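Local coordinates for actin-related protein 8 (Homo sapiens, PDB 4FO0), which binds ATP and, as a non-polymerising actin-related protein, is a proposed core component of the INO80 chromatin-remodelling complex, with a role in organising mitotic chromosomes, at residues W60-L66 / S281-R285; V253-S259 / C275-S281. All coordinates share one frame; numbering follows the deposited sequence.

Contact 1: residues W60-L66 / S281-R285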
ATOM      1  N   TRP A  60      -9.130   6.986  -7.042  1.00 42.91           N
ATOM      2  CA  TRP A  60      -7.964   6.772  -6.209  1.00 38.50           C
ATOM      3  C   TRP A  60      -8.270   7.015  -4.718  1.00 53.44           C
ATOM      4  O   TRP A  60      -8.440   6.064  -3.945  1.00 46.07           O
ATOM      5  CB  TRP A  60      -6.835   7.667  -6.674  1.00 36.06           C
ATOM      6  CG  TRP A  60      -5.584   7.481  -5.899  1.00 52.68           C
ATOM      7  CD1 TRP A  60      -5.351   6.558  -4.916  1.00 48.72           C
ATOM      8  CD2 TRP A  60      -4.383   8.244  -6.034  1.00 55.80           C
ATOM      9  NE1 TRP A  60      -4.075   6.708  -4.428  1.00 41.74           N
ATOM     10  CE2 TRP A  60      -3.460   7.735  -5.095  1.00 50.51           C
ATOM     11  CE3 TRP A  60      -3.994   9.310  -6.860  1.00 40.12           C
ATOM     12  CZ2 TRP A  60      -2.177   8.251  -4.959  1.00 59.73           C
ATOM     13  CZ3 TRP A  60      -2.723   9.821  -6.725  1.00 41.37           C
ATOM     14  CH2 TRP A  60      -1.826   9.292  -5.781  1.00 57.86           C
ATOM     15  N   LEU A  61      -8.342   8.284  -4.318  1.00 47.13           N
ATOM     16  CA  LEU A  61      -8.716   8.616  -2.947  1.00 41.09           C
ATOM     17  C   LEU A  61     -10.230   8.574  -2.740  1.00 43.58           C
ATOM     18  O   LEU A  61     -10.706   8.607  -1.613  1.00 46.56           O
ATOM     19  CB  LEU A  61      -8.178   9.982  -2.510  1.00 23.84           C
ATOM     20  CG  LEU A  61      -6.681  10.265  -2.515  1.00 36.71           C
ATOM     21  CD1 LEU A  61      -6.422  11.467  -1.625  1.00 36.68           C
ATOM     22  CD2 LEU A  61      -5.845   9.065  -2.069  1.00 45.05           C
ATOM     23  N   LEU A  62     -11.003   8.522  -3.812  1.00 49.39           N
ATOM     24  CA  LEU A  62     -12.426   8.270  -3.637  1.00 41.46           C
ATOM     25  C   LEU A  62     -12.727   6.794  -3.870  1.00 52.59           C
ATOM     26  O   LEU A  62     -11.908   6.058  -4.436  1.00 49.02           O
ATOM     27  CB  LEU A  62     -13.268   9.140  -4.554  1.00 36.37           C
ATOM     28  CG  LEU A  62     -13.366  10.614  -4.186  1.00 55.46           C
ATOM     29  CD1 LEU A  62     -14.526  11.220  -4.937  1.00 47.89           C
ATOM     30  CD2 LEU A  62     -13.564  10.779  -2.694  1.00 55.66           C
ATOM     31  N   ARG A  63     -13.901   6.364  -3.421  1.00 41.76           N
ATOM     32  CA  ARG A  63     -14.290   4.963  -3.500  1.00 33.88           C
ATOM     33  C   ARG A  63     -15.784   4.909  -3.294  1.00 34.07           C
ATOM     34  O   ARG A  63     -16.374   5.888  -2.837  1.00 38.47           O
ATOM     35  CB  ARG A  63     -13.570   4.142  -2.419  1.00 29.64           C
ATOM     36  CG  ARG A  63     -13.713   4.712  -1.003  1.00 35.99           C
ATOM     37  CD  ARG A  63     -12.946   3.888   0.017  1.00 34.60           C
ATOM     38  NE  ARG A  63     -13.357   2.485   0.019  1.00 49.04           N
ATOM     39  CZ  ARG A  63     -12.743   1.531   0.713  1.00 39.02           C
ATOM     40  NH1 ARG A  63     -11.690   1.827   1.455  1.00 30.95           N
ATOM     41  NH2 ARG A  63     -13.178   0.284   0.663  1.00 41.67           N
ATOM     42  N   GLU A  64     -16.395   3.772  -3.623  1.00 36.12           N
ATOM     43  CA  GLU A  64     -17.830   3.581  -3.411  1.00 45.02           C
ATOM     44  C   GLU A  64     -18.222   3.617  -1.938  1.00 41.52           C
ATOM     45  O   GLU A  64     -17.490   3.141  -1.073  1.00 46.85           O
ATOM     46  CB  GLU A  64     -18.286   2.242  -3.981  1.00 42.73           C
ATOM     47  CG  GLU A  64     -18.498   2.203  -5.472  1.00 58.55           C
ATOM     48  CD  GLU A  64     -18.730   0.777  -5.956  1.00110.04           C
ATOM     49  OE1 GLU A  64     -18.247   0.427  -7.058  1.00118.58           O
ATOM     50  OE2 GLU A  64     -19.385   0.000  -5.221  1.00106.96           O
ATOM     51  N   GLY A  65     -19.401   4.159  -1.663  1.00 42.24           N
ATOM     52  CA  GLY A  65     -19.974   4.078  -0.334  1.00 44.61           C
ATOM     53  C   GLY A  65     -19.652   5.233   0.602  1.00 43.35           C
ATOM     54  O   GLY A  65     -20.060   5.207   1.758  1.00 37.30           O
ATOM     55  N   LEU A  66     -18.931   6.245   0.121  1.00 41.92           N
ATOM     56  CA  LEU A  66     -18.584   7.383   0.969  1.00 38.50           C
ATOM     57  C   LEU A  66     -19.752   8.341   1.184  1.00 49.36           C
ATOM     58  O   LEU A  66     -19.725   9.151   2.112  1.00 50.27           O
ATOM     59  CB  LEU A  66     -17.400   8.158   0.399  1.00 27.27           C
ATOM     60  CG  LEU A  66     -16.041   7.481   0.494  1.00 48.84           C
ATOM     61  CD1 LEU A  66     -14.997   8.422  -0.060  1.00 37.88           C
ATOM     62  CD2 LEU A  66     -15.724   7.084   1.934  1.00 27.97           C
ATOM     63  N   SER A 281      -4.515   5.488   1.809  1.00 25.91           N
ATOM     64  CA  SER A 281      -5.259   6.429   0.991  1.00 33.18           C
ATOM     65  C   SER A 281      -6.477   6.911   1.758  1.00 34.52           C
ATOM     66  O   SER A 281      -6.789   8.101   1.749  1.00 30.23           O
ATOM     67  CB  SER A 281      -5.667   5.805  -0.355  1.00 29.85           C
ATOM     68  OG  SER A 281      -6.589   4.737  -0.166  1.00 34.53           O
ATOM     69  N   ASP A 282      -7.155   5.982   2.428  1.00 31.11           N
ATOM     70  CA  ASP A 282      -8.277   6.325   3.306  1.00 25.59           C
ATOM     71  C   ASP A 282      -7.897   7.318   4.392  1.00 25.12           C
ATOM     72  O   ASP A 282      -8.637   8.260   4.668  1.00 32.29           O
ATOM     73  CB  ASP A 282      -8.861   5.069   3.926  1.00 39.47           C
ATOM     74  CG  ASP A 282      -9.246   4.047   2.881  1.00 47.28           C
ATOM     75  OD1 ASP A 282     -10.324   4.224   2.267  1.00 36.26           O
ATOM     76  OD2 ASP A 282      -8.467   3.084   2.670  1.00 48.19           O
ATOM     77  N   VAL A 283      -6.734   7.122   4.996  1.00 24.41           N
ATOM     78  CA  VAL A 283      -6.194   8.120   5.906  1.00 33.77           C
ATOM     79  C   VAL A 283      -5.985   9.475   5.231  1.00 34.34           C
ATOM     80  O   VAL A 283      -6.254  10.518   5.813  1.00 35.03           O
ATOM     81  CB  VAL A 283      -4.857   7.675   6.457  1.00 23.45           C
ATOM     82  CG1 VAL A 283      -4.293   8.757   7.387  1.00 19.01           C
ATOM     83  CG2 VAL A 283      -5.020   6.366   7.169  1.00 18.84           C
ATOM     84  N   SER A 284      -5.470   9.453   4.011  1.00 24.11           N
ATOM     85  CA  SER A 284      -5.225  10.684   3.288  1.00 33.32           C
ATOM     86  C   SER A 284      -6.535  11.443   3.079  1.00 32.98           C
ATOM     87  O   SER A 284      -6.574  12.652   3.193  1.00 31.92           O
ATOM     88  CB  SER A 284      -4.551  10.409   1.939  1.00 25.10           C
ATOM     89  OG  SER A 284      -3.190  10.057   2.127  1.00 36.91           O
ATOM     90  N   ARG A 285      -7.607  10.730   2.769  1.00 29.36           N
ATOM     91  CA  ARG A 285      -8.868  11.377   2.453  1.00 30.15           C
ATOM     92  C   ARG A 285      -9.439  11.930   3.753  1.00 37.64           C
ATOM     93  O   ARG A 285      -9.917  13.063   3.816  1.00 36.08           O
ATOM     94  CB  ARG A 285      -9.823  10.371   1.813  1.00 27.73           C
ATOM     95  CG  ARG A 285     -11.206  10.916   1.482  1.00 29.21           C
ATOM     96  CD  ARG A 285     -12.260   9.794   1.539  1.00 27.65           C
ATOM     97  NE  ARG A 285     -11.715   8.562   0.980  1.00 48.73           N
ATOM     98  CZ  ARG A 285     -11.627   7.392   1.605  1.00 35.53           C
ATOM     99  NH1 ARG A 285     -12.071   7.226   2.848  1.00 37.85           N
ATOM    100  NH2 ARG A 285     -11.091   6.370   0.958  1.00 49.81           N
TER
HETATM  101  O   HOH W   1      -9.267   5.390  -0.941  1.00 37.37           O
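A salt-bridge network of Arg63, Asp282 and Arg285 ties the loop 60-66, which follows the first strands of the actin fold, to the start of helix 280-293. Asp282 OD1 is gripped by two guanidinium groups from opposite faces of its carboxylate: Arg63 NH1 arrives at 2.9 Å on the syn side but tilted out of the carboxylate plane, while NH2 of Arg285 comes from above the plane. Sharing this anion probably offsets the like charges of the two arginines. Arg63 NH1 also donates to the carbonyl of Ala277.

Arg285 does a second job. Its CG lies anti to the backbone N (chi1 178°) and its chain bends at chi3, turning NE onto the carbonyl of Leu61. Arg285 NE to Leu61 O is 2.8 Å, in the guanidinium plane and almost straight at 177°. Leu66 lays CD1 over one face of that guanidinium, 3.4 Å from Arg285 NE. On the side nearer the nucleotide, Leu61 CD2 packs against Ser281 CB at 3.7 Å and also rests on one face of the Trp60 ring. A water donates to Trp60 O and Ser281 OG and accepts weakly from Arg285 NH2; Ser281 OG itself donates to the carbonyl of Asp255. The arrangement is a buried loop-to-helix junction beside the ATP site of an actin fold.

Contact 2: residues V253-S259 / C275-S281. With ATP (adenosine-5'-triphosphate), chain C.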
ATOM      1  N   VAL A 253       0.387  -2.806   5.817  1.00 33.40           N
ATOM      2  CA  VAL A 253      -0.500  -1.679   5.545  1.00 32.56           C
ATOM      3  C   VAL A 253      -0.057  -0.985   4.276  1.00 34.08           C
ATOM      4  O   VAL A 253       1.005  -0.352   4.235  1.00 40.81           O
ATOM      5  CB  VAL A 253      -0.537  -0.644   6.680  1.00 32.49           C
ATOM      6  CG1 VAL A 253      -1.767   0.237   6.514  1.00 25.70           C
ATOM      7  CG2 VAL A 253      -0.558  -1.326   8.028  1.00 33.07           C
ATOM      8  N   GLY A 254      -0.859  -1.117   3.229  1.00 24.81           N
ATOM      9  CA  GLY A 254      -0.520  -0.501   1.966  1.00 31.21           C
ATOM     10  C   GLY A 254      -1.306   0.769   1.763  1.00 36.76           C
ATOM     11  O   GLY A 254      -1.815   1.376   2.710  1.00 29.30           O
ATOM     12  N   ASP A 255      -1.412   1.183   0.513  1.00 35.59           N
ATOM     13  CA  ASP A 255      -2.145   2.391   0.241  1.00 37.23           C
ATOM     14  C   ASP A 255      -3.640   2.121   0.293  1.00 33.13           C
ATOM     15  O   ASP A 255      -4.416   2.999   0.630  1.00 26.36           O
ATOM     16  CB  ASP A 255      -1.749   2.982  -1.105  1.00 40.90           C
ATOM     17  CG  ASP A 255      -2.431   4.312  -1.368  1.00 42.68           C
ATOM     18  OD1 ASP A 255      -2.354   5.219  -0.510  1.00 49.33           O
ATOM     19  OD2 ASP A 255      -3.070   4.438  -2.425  1.00 33.81           O
ATOM     20  N   GLN A 256      -4.043   0.897  -0.017  1.00 39.64           N
ATOM     21  CA  GLN A 256      -5.470   0.601  -0.118  1.00 32.64           C
ATOM     22  C   GLN A 256      -5.944  -0.654   0.595  1.00 36.79           C
ATOM     23  O   GLN A 256      -7.129  -0.784   0.876  1.00 29.43           O
ATOM     24  CB  GLN A 256      -5.880   0.552  -1.580  1.00 25.62           C
ATOM     25  CG  GLN A 256      -5.967   1.939  -2.142  1.00 30.77           C
ATOM     26  CD  GLN A 256      -5.925   1.947  -3.611  1.00 29.50           C
ATOM     27  OE1 GLN A 256      -6.490   1.070  -4.275  1.00 36.20           O
ATOM     28  NE2 GLN A 256      -5.224   2.925  -4.157  1.00 40.76           N
ATOM     29  N   LYS A 257      -5.035  -1.581   0.877  1.00 36.15           N
ATOM     30  CA  LYS A 257      -5.429  -2.805   1.556  1.00 30.37           C
ATOM     31  C   LYS A 257      -4.530  -3.017   2.732  1.00 31.78           C
ATOM     32  O   LYS A 257      -3.381  -2.589   2.714  1.00 38.70           O
ATOM     33  CB  LYS A 257      -5.380  -4.013   0.615  1.00 25.07           C
ATOM     34  CG  LYS A 257      -3.995  -4.460   0.230  1.00 29.52           C
ATOM     35  CD  LYS A 257      -3.448  -5.488   1.211  1.00 31.56           C
ATOM     36  CE  LYS A 257      -1.943  -5.665   1.045  1.00 39.27           C
ATOM     37  NZ  LYS A 257      -1.197  -4.423   1.404  1.00 32.10           N
ATOM     38  N   THR A 258      -5.066  -3.659   3.762  1.00 32.74           N
ATOM     39  CA  THR A 258      -4.279  -4.046   4.926  1.00 28.25           C
ATOM     40  C   THR A 258      -4.378  -5.544   5.161  1.00 33.32           C
ATOM     41  O   THR A 258      -5.477  -6.060   5.318  1.00 34.65           O
ATOM     42  CB  THR A 258      -4.789  -3.365   6.172  1.00 33.64           C
ATOM     43  OG1 THR A 258      -4.600  -1.956   6.039  1.00 34.55           O
ATOM     44  CG2 THR A 258      -4.041  -3.881   7.398  1.00 32.72           C
ATOM     45  N   SER A 259      -3.234  -6.233   5.171  1.00 30.66           N
ATOM     46  CA  SER A 259      -3.205  -7.668   5.415  1.00 32.23           C
ATOM     47  C   SER A 259      -2.740  -7.943   6.820  1.00 38.21           C
ATOM     48  O   SER A 259      -1.817  -7.294   7.313  1.00 39.43           O
ATOM     49  CB  SER A 259      -2.243  -8.373   4.464  1.00 33.00           C
ATOM     50  OG  SER A 259      -2.693  -8.336   3.123  1.00 70.71           O
ATOM     51  N   CYS A 275      -7.880  -9.833   5.344  1.00 30.15           N
ATOM     52  CA  CYS A 275      -7.615  -8.673   4.531  1.00 37.65           C
ATOM     53  C   CYS A 275      -8.673  -7.597   4.753  1.00 34.26           C
ATOM     54  O   CYS A 275      -9.872  -7.847   4.658  1.00 38.72           O
ATOM     55  CB  CYS A 275      -7.459  -9.028   3.055  1.00 44.97           C
ATOM     56  SG  CYS A 275      -6.674  -7.669   2.134  1.00 52.01           S
ATOM     57  N   LEU A 276      -8.207  -6.396   5.073  1.00 32.98           N
ATOM     58  CA  LEU A 276      -9.092  -5.277   5.332  1.00 40.70           C
ATOM     59  C   LEU A 276      -8.984  -4.325   4.162  1.00 43.07           C
ATOM     60  O   LEU A 276      -7.880  -4.053   3.681  1.00 36.64           O
ATOM     61  CB  LEU A 276      -8.680  -4.567   6.615  1.00 33.37           C
ATOM     62  CG  LEU A 276      -8.282  -5.540   7.726  1.00 37.22           C
ATOM     63  CD1 LEU A 276      -7.600  -4.812   8.884  1.00 38.75           C
ATOM     64  CD2 LEU A 276      -9.507  -6.305   8.207  1.00 35.06           C
ATOM     65  N   ALA A 277     -10.134  -3.827   3.717  1.00 29.45           N
ATOM     66  CA  ALA A 277     -10.212  -2.944   2.563  1.00 31.77           C
ATOM     67  C   ALA A 277      -9.992  -1.462   2.889  1.00 33.27           C
ATOM     68  O   ALA A 277     -10.802  -0.612   2.519  1.00 41.38           O
ATOM     69  CB  ALA A 277     -11.550  -3.121   1.856  1.00 37.70           C
ATOM     70  N   TYR A 278      -8.896  -1.149   3.561  1.00 25.57           N
ATOM     71  CA  TYR A 278      -8.524   0.243   3.736  1.00 35.48           C
ATOM     72  C   TYR A 278      -7.035   0.312   3.996  1.00 35.16           C
ATOM     73  O   TYR A 278      -6.437  -0.693   4.364  1.00 29.37           O
ATOM     74  CB  TYR A 278      -9.303   0.876   4.876  1.00 23.05           C
ATOM     75  CG  TYR A 278      -9.024   0.240   6.217  1.00 29.97           C
ATOM     76  CD1 TYR A 278      -9.882  -0.729   6.751  1.00 29.83           C
ATOM     77  CD2 TYR A 278      -7.907   0.602   6.950  1.00 33.63           C
ATOM     78  CE1 TYR A 278      -9.632  -1.305   7.968  1.00 31.96           C
ATOM     79  CE2 TYR A 278      -7.642   0.027   8.182  1.00 37.56           C
ATOM     80  CZ  TYR A 278      -8.503  -0.927   8.686  1.00 43.42           C
ATOM     81  OH  TYR A 278      -8.225  -1.493   9.913  1.00 42.24           O
ATOM     82  N   GLY A 279      -6.450   1.488   3.768  1.00 29.53           N
ATOM     83  CA  GLY A 279      -5.024   1.710   3.951  1.00 25.77           C
ATOM     84  C   GLY A 279      -4.669   3.190   3.928  1.00 35.68           C
ATOM     85  O   GLY A 279      -5.502   4.048   4.234  1.00 34.19           O
ATOM     86  N   GLY A 280      -3.434   3.499   3.546  1.00 30.72           N
ATOM     87  CA  GLY A 280      -2.959   4.873   3.565  1.00 29.69           C
ATOM     88  C   GLY A 280      -3.858   5.894   2.884  1.00 32.98           C
ATOM     89  O   GLY A 280      -3.953   7.037   3.323  1.00 32.43           O
ATOM     90  N   SER A 281      -4.515   5.488   1.809  1.00 25.91           N
ATOM     91  CA  SER A 281      -5.259   6.429   0.991  1.00 33.18           C
ATOM     92  C   SER A 281      -6.477   6.911   1.758  1.00 34.52           C
ATOM     93  O   SER A 281      -6.789   8.101   1.749  1.00 30.23           O
ATOM     94  CB  SER A 281      -5.667   5.805  -0.355  1.00 29.85           C
ATOM     95  OG  SER A 281      -6.589   4.737  -0.166  1.00 34.53           O
TER
HETATM   96  PG  ATP C 702      -1.501  -1.932  -1.412  1.00 29.81           P
HETATM   97  O1G ATP C 702      -0.514  -2.717  -0.592  1.00 28.13           O
HETATM   98  O2G ATP C 702      -1.869  -2.547  -2.740  1.00 28.00           O
HETATM   99  O3G ATP C 702      -2.697  -1.398  -0.653  1.00 27.69           O
HETATM  100  PB  ATP C 702       0.876  -0.423  -2.131  1.00 33.95           P
HETATM  101  O1B ATP C 702       0.908   0.481  -3.334  1.00 24.54           O
HETATM  102  O2B ATP C 702       1.684  -1.709  -2.033  1.00 26.04           O
HETATM  103  O3B ATP C 702      -0.690  -0.613  -1.817  1.00 29.89           O
HETATM  104  PA  ATP C 702       2.628   0.855  -0.276  1.00 33.62           P
HETATM  105  O1A ATP C 702       3.411   1.482  -1.399  1.00 43.41           O
HETATM  106  O2A ATP C 702       3.194  -0.265   0.560  1.00 28.33           O
HETATM  107  O3A ATP C 702       1.180   0.482  -0.840  1.00 36.54           O
HETATM  108  O5' ATP C 702       2.216   2.037   0.715  1.00 28.93           O
HETATM  109  C5' ATP C 702       1.635   3.196   0.140  1.00 33.24           C
HETATM  110  C4' ATP C 702       1.078   4.048   1.253  1.00 33.10           C
HETATM  111  O4' ATP C 702       2.150   4.362   2.129  1.00 39.66           O
HETATM  112  C3' ATP C 702       0.513   5.370   0.762  1.00 42.79           C
HETATM  113  O3' ATP C 702      -0.787   5.576   1.324  1.00 31.07           O
HETATM  114  C2' ATP C 702       1.480   6.401   1.289  1.00 31.41           C
HETATM  115  O2' ATP C 702       0.857   7.639   1.599  1.00 34.63           O
HETATM  116  C1' ATP C 702       1.968   5.712   2.538  1.00 40.96           C
HETATM  117  N9  ATP C 702       3.192   6.349   3.045  1.00 41.22           N
HETATM  118  C8  ATP C 702       4.382   6.383   2.430  1.00 44.05           C
HETATM  119  N7  ATP C 702       5.285   7.064   3.176  1.00 39.46           N
HETATM  120  C5  ATP C 702       4.663   7.471   4.289  1.00 37.12           C
HETATM  121  C6  ATP C 702       5.037   8.243   5.483  1.00 42.69           C
HETATM  122  N6  ATP C 702       6.306   8.706   5.615  1.00 43.98           N
HETATM  123  N1  ATP C 702       4.076   8.456   6.420  1.00 53.57           N
HETATM  124  C2  ATP C 702       2.817   7.996   6.284  1.00 42.82           C
HETATM  125  N3  ATP C 702       2.408   7.291   5.208  1.00 45.78           N
HETATM  126  C4  ATP C 702       3.273   7.002   4.200  1.00 47.12           C
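Residues 254-257 form the phosphate-binding turn between strands 247-253 and 258-264, as in actin, and segment 253-259 is fastened to residues 275-281 largely through backbone polar groups. At the sheet end Thr258 and Leu276 form an antiparallel hydrogen-bonded pair, each backbone N donating to the other's carbonyl at 2.8 Å (Thr258 N to Leu276 O and the reverse). The Thr258 hydroxyl, beside its own backbone N at chi1 -65°, donates to Tyr278 O, 2.8 Å from OG1 and slightly tilted from the carbonyl plane.

Where helix 280-293 starts, Gly280 N gives a nearly straight bond (176°) to Gly254 O at 2.8 Å. Asp255 O accepts twice from Ser281: from N, in the carbonyl plane on a lone pair, and from OG at 2.9 Å. Gly279, the N-cap residue, passes so near Gly254 O that a beta carbon would clash with it.

With these carbonyls turned to the helix, the amides of the loop face ATP. Asp255 N donates to ATP O3B. Gln256 N reaches ATP O3G at 2.7 Å, and Lys257 N bonds to the same oxygen. Lys257 NZ binds ATP O1G at 2.7 Å. Asp255 OD2 accepts from Gln256 NE2, Trp60 NE1 and Thr25 OG1, while Gln256 OE1 accepts from Arg157 N. An alanine at Asp255 would probably leave the Trp60 indole, the Gln256 amide and the Thr25 hydroxyl without their common carboxylate oxygen. The chemistry implies a loop whose carbonyls hold the fold while its amides and one lysine hold the gamma-phosphate and its bridge to the beta-phosphate.

Both contacts are buried, and both use the start of helix 280-293, sharing Ser281; their centres lie about 11 Å apart. Contact 2, nearer the centre of the molecule, works mainly through backbone bonds between a phosphate-binding turn and a hairpin strand running into the helix, and it holds ATP directly. Contact 1 lies farther out and relies on side chains, with charged groups and leucines joining a loop distant in sequence to the same helix. Arg63 and Trp60 are the two points where loop 60-66 meets contact 2, and through Trp60 that loop supplies a second-shell residue to the nucleotide site.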